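Local coordinates for PhiRv1 phage protein (Mycobacterium tuberculosis, PDB 6LG3) that is a phage-encoded bacterial toxin that probably acts on the host by activating a RACK1-NLRP3-gasdermin D route to pyroptosis and IL-1 beta release, at residues 8-13 and 66-71; 12-17 and 59-64. All blocks are in the same frame, centred on the assembly; numbering follows the deposited sequence.

Contact 1: 8-13 and 66-71; sequences QLMHEL and DWLAFH
L9 and L68 form the centre of the contact, where helix 4-22 meets the C-terminal helix 65-73 at a steep angle (106° between the directions of the two segments). Their side chains pass alongside each other, pointing opposite ways, with L9 CD2 3.6 Å from L68 CD1. L9 extends CG anti to its backbone N (chi1 -179°), and its CD2 also meets H71 CB at 3.7 Å. M10 runs at about a right angle to L68; its chain folds at chi2 and chi3, placing CG 3.8 Å from L68 CD2 and SD beside both L68 methyls. L13 and W67 reach for each other, L13 CD1 meeting W67 CZ3 obliquely at 4.0 Å.

The polar and ring interactions lie within 66-71. H71 ND1 donates to W67 O over 3.2 Å, with an N-H...O angle of 146°, which helps set the rotation of the imidazole, while H71 N binds the same oxygen from the other face of its carbonyl plane. The imidazole also lies over the indole, ND1 standing 3.4 Å above its plane and offset toward the rim.

Cohesion between the helices is thus purely apolar, with the exposed W67 and H71 at its outer side.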
loop_
_atom_site.group_PDB
_atom_site.type_symbol
_atom_site.label_atom_id
_atom_site.label_comp_id
_atom_site.label_asym_id
_atom_site.label_seq_id
_atom_site.Cartn_x
_atom_site.Cartn_y
_atom_site.Cartn_z
ATOM N N GLN A 8 0.028 3.874 -6.520
ATOM C CA GLN A 8 0.327 5.069 -5.743
ATOM C C GLN A 8 -0.659 5.238 -4.588
ATOM O O GLN A 8 -0.255 5.523 -3.449
ATOM C CB GLN A 8 0.314 6.286 -6.669
ATOM C CG GLN A 8 0.984 7.520 -6.118
ATOM C CD GLN A 8 1.215 8.569 -7.193
ATOM O OE1 GLN A 8 2.224 8.535 -7.902
ATOM N NE2 GLN A 8 0.273 9.502 -7.327
ATOM N N LEU A 9 -1.955 5.037 -4.857
ATOM C CA LEU A 9 -2.950 5.145 -3.793
ATOM C C LEU A 9 -2.743 4.071 -2.722
ATOM O O LEU A 9 -2.847 4.353 -1.519
ATOM C CB LEU A 9 -4.355 5.070 -4.397
ATOM C CG LEU A 9 -5.536 5.192 -3.440
ATOM C CD1 LEU A 9 -5.371 6.388 -2.517
ATOM C CD2 LEU A 9 -6.816 5.319 -4.265
ATOM N N MET A 10 -2.428 2.839 -3.132
ATOM C CA MET A 10 -2.160 1.802 -2.138
ATOM C C MET A 10 -0.955 2.166 -1.273
ATOM O O MET A 10 -0.957 1.919 -0.061
ATOM C CB MET A 10 -1.947 0.445 -2.820
ATOM C CG MET A 10 -3.221 -0.141 -3.480
ATOM S SD MET A 10 -4.446 -0.684 -2.266
ATOM C CE MET A 10 -3.671 -2.142 -1.534
ATOM N N HIS A 11 0.068 2.777 -1.867
ATOM C CA HIS A 11 1.223 3.190 -1.074
ATOM C C HIS A 11 0.848 4.284 -0.078
ATOM O O HIS A 11 1.297 4.258 1.077
ATOM C CB HIS A 11 2.351 3.660 -1.990
ATOM C CG HIS A 11 3.663 3.834 -1.291
ATOM N ND1 HIS A 11 4.568 2.803 -1.138
ATOM C CD2 HIS A 11 4.221 4.917 -0.699
ATOM C CE1 HIS A 11 5.628 3.246 -0.486
ATOM N NE2 HIS A 11 5.442 4.524 -0.208
ATOM N N GLU A 12 0.013 5.246 -0.499
ATOM C CA GLU A 12 -0.407 6.294 0.428
ATOM C C GLU A 12 -1.207 5.716 1.591
ATOM O O GLU A 12 -0.987 6.087 2.758
ATOM C CB GLU A 12 -1.205 7.362 -0.320
ATOM C CG GLU A 12 -0.394 8.047 -1.419
ATOM C CD GLU A 12 -1.218 9.017 -2.262
ATOM O OE1 GLU A 12 -0.747 9.403 -3.357
ATOM O OE2 GLU A 12 -2.332 9.395 -1.833
ATOM N N LEU A 13 -2.122 4.781 1.297
ATOM C CA LEU A 13 -2.854 4.093 2.358
ATOM C C LEU A 13 -1.911 3.332 3.294
ATOM O O LEU A 13 -2.157 3.256 4.505
ATOM C CB LEU A 13 -3.877 3.133 1.753
ATOM C CG LEU A 13 -4.971 3.723 0.861
ATOM C CD1 LEU A 13 -5.830 2.592 0.320
ATOM C CD2 LEU A 13 -5.813 4.698 1.652
ATOM N N ASP A 66 -13.117 -1.965 -6.852
ATOM C CA ASP A 66 -13.948 -0.900 -7.419
ATOM C C ASP A 66 -13.690 0.427 -6.717
ATOM O O ASP A 66 -13.562 1.473 -7.368
ATOM C CB ASP A 66 -15.431 -1.267 -7.331
ATOM C CG ASP A 66 -15.805 -2.405 -8.260
ATOM O OD1 ASP A 66 -16.716 -3.183 -7.913
ATOM O OD2 ASP A 66 -15.182 -2.522 -9.337
ATOM N N TRP A 67 -13.624 0.410 -5.383
ATOM C CA TRP A 67 -13.304 1.630 -4.646
ATOM C C TRP A 67 -11.932 2.168 -5.046
ATOM O O TRP A 67 -11.764 3.381 -5.249
ATOM C CB TRP A 67 -13.372 1.350 -3.140
ATOM C CG TRP A 67 -13.038 2.530 -2.267
ATOM C CD1 TRP A 67 -13.913 3.407 -1.707
ATOM C CD2 TRP A 67 -11.728 2.950 -1.855
ATOM N NE1 TRP A 67 -13.233 4.353 -0.974
ATOM C CE2 TRP A 67 -11.889 4.091 -1.050
ATOM C CE3 TRP A 67 -10.437 2.469 -2.092
ATOM C CZ2 TRP A 67 -10.809 4.763 -0.480
ATOM C CZ3 TRP A 67 -9.358 3.139 -1.522
ATOM C CH2 TRP A 67 -9.553 4.270 -0.729
ATOM N N LEU A 68 -10.938 1.282 -5.169
ATOM C CA LEU A 68 -9.589 1.718 -5.519
ATOM C C LEU A 68 -9.543 2.289 -6.932
ATOM O O LEU A 68 -8.881 3.303 -7.182
ATOM C CB LEU A 68 -8.609 0.549 -5.392
ATOM C CG LEU A 68 -7.127 0.872 -5.581
ATOM C CD1 LEU A 68 -6.615 1.686 -4.422
ATOM C CD2 LEU A 68 -6.314 -0.405 -5.733
ATOM N N ALA A 69 -10.234 1.645 -7.873
ATOM C CA ALA A 69 -10.277 2.160 -9.237
ATOM C C ALA A 69 -10.948 3.530 -9.285
ATOM O O ALA A 69 -10.456 4.448 -9.955
ATOM C CB ALA A 69 -10.996 1.164 -10.152
ATOM N N PHE A 70 -12.065 3.694 -8.569
ATOM C CA PHE A 70 -12.739 4.992 -8.567
ATOM C C PHE A 70 -11.843 6.078 -7.977
ATOM O O PHE A 70 -11.622 7.120 -8.600
ATOM C CB PHE A 70 -14.060 4.910 -7.803
ATOM C CG PHE A 70 -14.817 6.203 -7.780
ATOM C CD1 PHE A 70 -15.530 6.612 -8.896
ATOM C CD2 PHE A 70 -14.819 7.007 -6.650
ATOM C CE1 PHE A 70 -16.234 7.805 -8.893
ATOM C CE2 PHE A 70 -15.524 8.205 -6.640
ATOM C CZ PHE A 70 -16.231 8.599 -7.763
ATOM N N HIS A 71 -11.302 5.850 -6.781
ATOM C CA HIS A 71 -10.504 6.903 -6.164
ATOM C C HIS A 71 -9.176 7.141 -6.874
ATOM O O HIS A 71 -8.629 8.245 -6.769
ATOM C CB HIS A 71 -10.279 6.598 -4.682
ATOM C CG HIS A 71 -11.483 6.890 -3.845
ATOM N ND1 HIS A 71 -12.621 6.111 -3.883
ATOM C CD2 HIS A 71 -11.751 7.905 -2.992
ATOM C CE1 HIS A 71 -13.527 6.620 -3.066
ATOM N NE2 HIS A 71 -13.022 7.707 -2.511
#

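Contact 2: 12-17 and 59-64; sequences ELAVQV and VLVHAD
V17 and V61 each set methyl groups against a peptide of the other segment, and these peptides are the flat groups of the contact. V61 CG2 lies over one face of the peptide joining L13 to A14, 3.4 Å from A14 CA. In return, both V17 methyls approach the L60 carbonyl from one side of its peptide plane, with V17 CG1 and V17 CG2 each 3.7 Å from L60 O. The oxygen is thus met by two branches of one side chain, in van der Waals contact.

The side chains interlock around V61. Its CG1, anti to the backbone N (chi1 180°), meets L13 CB and L13 CD1 equally, at 3.9 Å, the two side chains crossing at about a right angle. The other branch, CG2, presses into the helix surface, 3.8 Å from A14 CB; the small alanine lets the strand come close, and the CA atoms of A14 and V61 are only 5.9 Å apart. V17 CG2 touches V61 CG2 from the next turn. Farther along, V17 CG1 is 4.2 Å from L60 CD2, and A63 offers CB to L13 CD1 more loosely.

L60 and V61 are consecutive, yet both point their CB toward the helix. This follows from a classic beta bulge: both face L53 of strand 50-55 and both form backbone hydrogen bonds with it, while L60 takes a helix-like backbone conformation (phi/psi -86°/-38°). L60 also reaches V18 of the same helix and L33 of helix 26-39. The arrangement is that of a two-layer alpha/beta fold, in which helix 4-22 packs on one face of an antiparallel three-stranded meander, here chiefly through its bulged outer strand, with A14 also reaching L53 of the middle strand.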
loop_
_atom_site.group_PDB
_atom_site.type_symbol
_atom_site.label_atom_id
_atom_site.label_comp_id
_atom_site.label_asym_id
_atom_site.label_seq_id
_atom_site.Cartn_x
_atom_site.Cartn_y
_atom_site.Cartn_z
ATOM N N GLU A 12 0.013 5.246 -0.499
ATOM C CA GLU A 12 -0.407 6.294 0.428
ATOM C C GLU A 12 -1.207 5.716 1.591
ATOM O O GLU A 12 -0.987 6.087 2.758
ATOM C CB GLU A 12 -1.205 7.362 -0.320
ATOM C CG GLU A 12 -0.394 8.047 -1.419
ATOM C CD GLU A 12 -1.218 9.017 -2.262
ATOM O OE1 GLU A 12 -0.747 9.403 -3.357
ATOM O OE2 GLU A 12 -2.332 9.395 -1.833
ATOM N N LEU A 13 -2.122 4.781 1.297
ATOM C CA LEU A 13 -2.854 4.093 2.358
ATOM C C LEU A 13 -1.911 3.332 3.294
ATOM O O LEU A 13 -2.157 3.256 4.505
ATOM C CB LEU A 13 -3.877 3.133 1.753
ATOM C CG LEU A 13 -4.971 3.723 0.861
ATOM C CD1 LEU A 13 -5.830 2.592 0.320
ATOM C CD2 LEU A 13 -5.813 4.698 1.652
ATOM N N ALA A 14 -0.845 2.735 2.750
ATOM C CA ALA A 14 0.098 2.018 3.609
ATOM C C ALA A 14 0.850 2.970 4.527
ATOM O O ALA A 14 1.044 2.669 5.712
ATOM C CB ALA A 14 1.075 1.205 2.765
ATOM N N VAL A 15 1.276 4.123 4.002
ATOM C CA VAL A 15 1.906 5.138 4.848
ATOM C C VAL A 15 0.970 5.533 5.984
ATOM O O VAL A 15 1.395 5.655 7.141
ATOM C CB VAL A 15 2.326 6.355 4.002
ATOM C CG1 VAL A 15 2.816 7.495 4.886
ATOM C CG2 VAL A 15 3.393 5.958 2.996
ATOM N N GLN A 16 -0.325 5.722 5.676
ATOM C CA GLN A 16 -1.295 6.041 6.725
ATOM C C GLN A 16 -1.382 4.931 7.766
ATOM O O GLN A 16 -1.482 5.205 8.971
ATOM C CB GLN A 16 -2.681 6.295 6.120
ATOM C CG GLN A 16 -2.766 7.528 5.256
ATOM C CD GLN A 16 -4.162 7.723 4.675
ATOM O OE1 GLN A 16 -4.321 7.976 3.478
ATOM N NE2 GLN A 16 -5.178 7.604 5.523
ATOM N N VAL A 17 -1.373 3.671 7.323
ATOM C CA VAL A 17 -1.457 2.554 8.261
ATOM C C VAL A 17 -0.240 2.539 9.176
ATOM O O VAL A 17 -0.356 2.354 10.395
ATOM C CB VAL A 17 -1.602 1.219 7.503
ATOM C CG1 VAL A 17 -1.427 0.038 8.468
ATOM C CG2 VAL A 17 -2.948 1.146 6.795
ATOM N N VAL A 59 -0.032 -8.364 5.516
ATOM C CA VAL A 59 -0.872 -7.439 4.762
ATOM C C VAL A 59 -1.020 -6.147 5.547
ATOM O O VAL A 59 -1.597 -6.130 6.642
ATOM C CB VAL A 59 -2.242 -8.054 4.458
ATOM C CG1 VAL A 59 -3.118 -7.012 3.746
ATOM C CG2 VAL A 59 -2.091 -9.310 3.616
ATOM N N LEU A 60 -0.502 -5.053 4.992
ATOM C CA LEU A 60 -0.696 -3.740 5.585
ATOM C C LEU A 60 -2.003 -3.104 5.133
ATOM O O LEU A 60 -2.664 -2.428 5.929
ATOM C CB LEU A 60 0.462 -2.811 5.221
ATOM C CG LEU A 60 1.777 -2.928 5.994
ATOM C CD1 LEU A 60 2.764 -1.904 5.476
ATOM C CD2 LEU A 60 1.568 -2.749 7.481
ATOM N N VAL A 61 -2.380 -3.297 3.864
ATOM C CA VAL A 61 -3.545 -2.618 3.295
ATOM C C VAL A 61 -4.340 -3.606 2.461
ATOM O O VAL A 61 -3.768 -4.360 1.670
ATOM C CB VAL A 61 -3.145 -1.415 2.406
ATOM C CG1 VAL A 61 -4.391 -0.719 1.817
ATOM C CG2 VAL A 61 -2.282 -0.430 3.165
ATOM N N HIS A 62 -5.661 -3.589 2.606
ATOM C CA HIS A 62 -6.501 -4.186 1.580
ATOM C C HIS A 62 -7.616 -3.210 1.233
ATOM O O HIS A 62 -8.150 -2.520 2.108
ATOM C CB HIS A 62 -7.058 -5.559 1.987
ATOM C CG HIS A 62 -7.954 -5.539 3.180
ATOM N ND1 HIS A 62 -9.309 -5.307 3.086
ATOM C CD2 HIS A 62 -7.699 -5.763 4.492
ATOM C CE1 HIS A 62 -9.848 -5.366 4.291
ATOM N NE2 HIS A 62 -8.892 -5.642 5.162
ATOM N N ALA A 63 -7.909 -3.107 -0.056
ATOM C CA ALA A 63 -8.899 -2.155 -0.539
ATOM C C ALA A 63 -9.761 -2.823 -1.599
ATOM O O ALA A 63 -9.252 -3.548 -2.450
ATOM C CB ALA A 63 -8.234 -0.902 -1.122
ATOM N N ASP A 64 -11.064 -2.575 -1.540
ATOM C CA ASP A 64 -11.954 -3.033 -2.594
ATOM C C ASP A 64 -11.478 -2.514 -3.946
ATOM O O ASP A 64 -11.075 -1.359 -4.070
ATOM C CB ASP A 64 -13.365 -2.527 -2.308
ATOM C CG ASP A 64 -14.319 -2.836 -3.421
ATOM O OD1 ASP A 64 -14.642 -1.906 -4.168
ATOM O OD2 ASP A 64 -14.739 -4.002 -3.523
#

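Overall arrangement
The two contacts are centred 9 Å apart and both draw on helix 4-22, and L13 takes part in both. Contact 1 uses its earlier turns, contact 2 the next. Their partners are consecutive in the chain but in reverse order: strand 58-64 serves contact 2 and runs directly into helix 65-73, which serves contact 1. D64 joins the two elements, its OD1 accepting a hydrogen bond from W67 N as the N-cap. M10 bridges the contacts, its CE lying 3.7 Å from V61 CG1. Helix 4-22 thereby packs against both the edge strand of the antiparallel sheet and the C-terminal helix, M10 making the apolar contacts continuous from one to the other in this 74-residue chain.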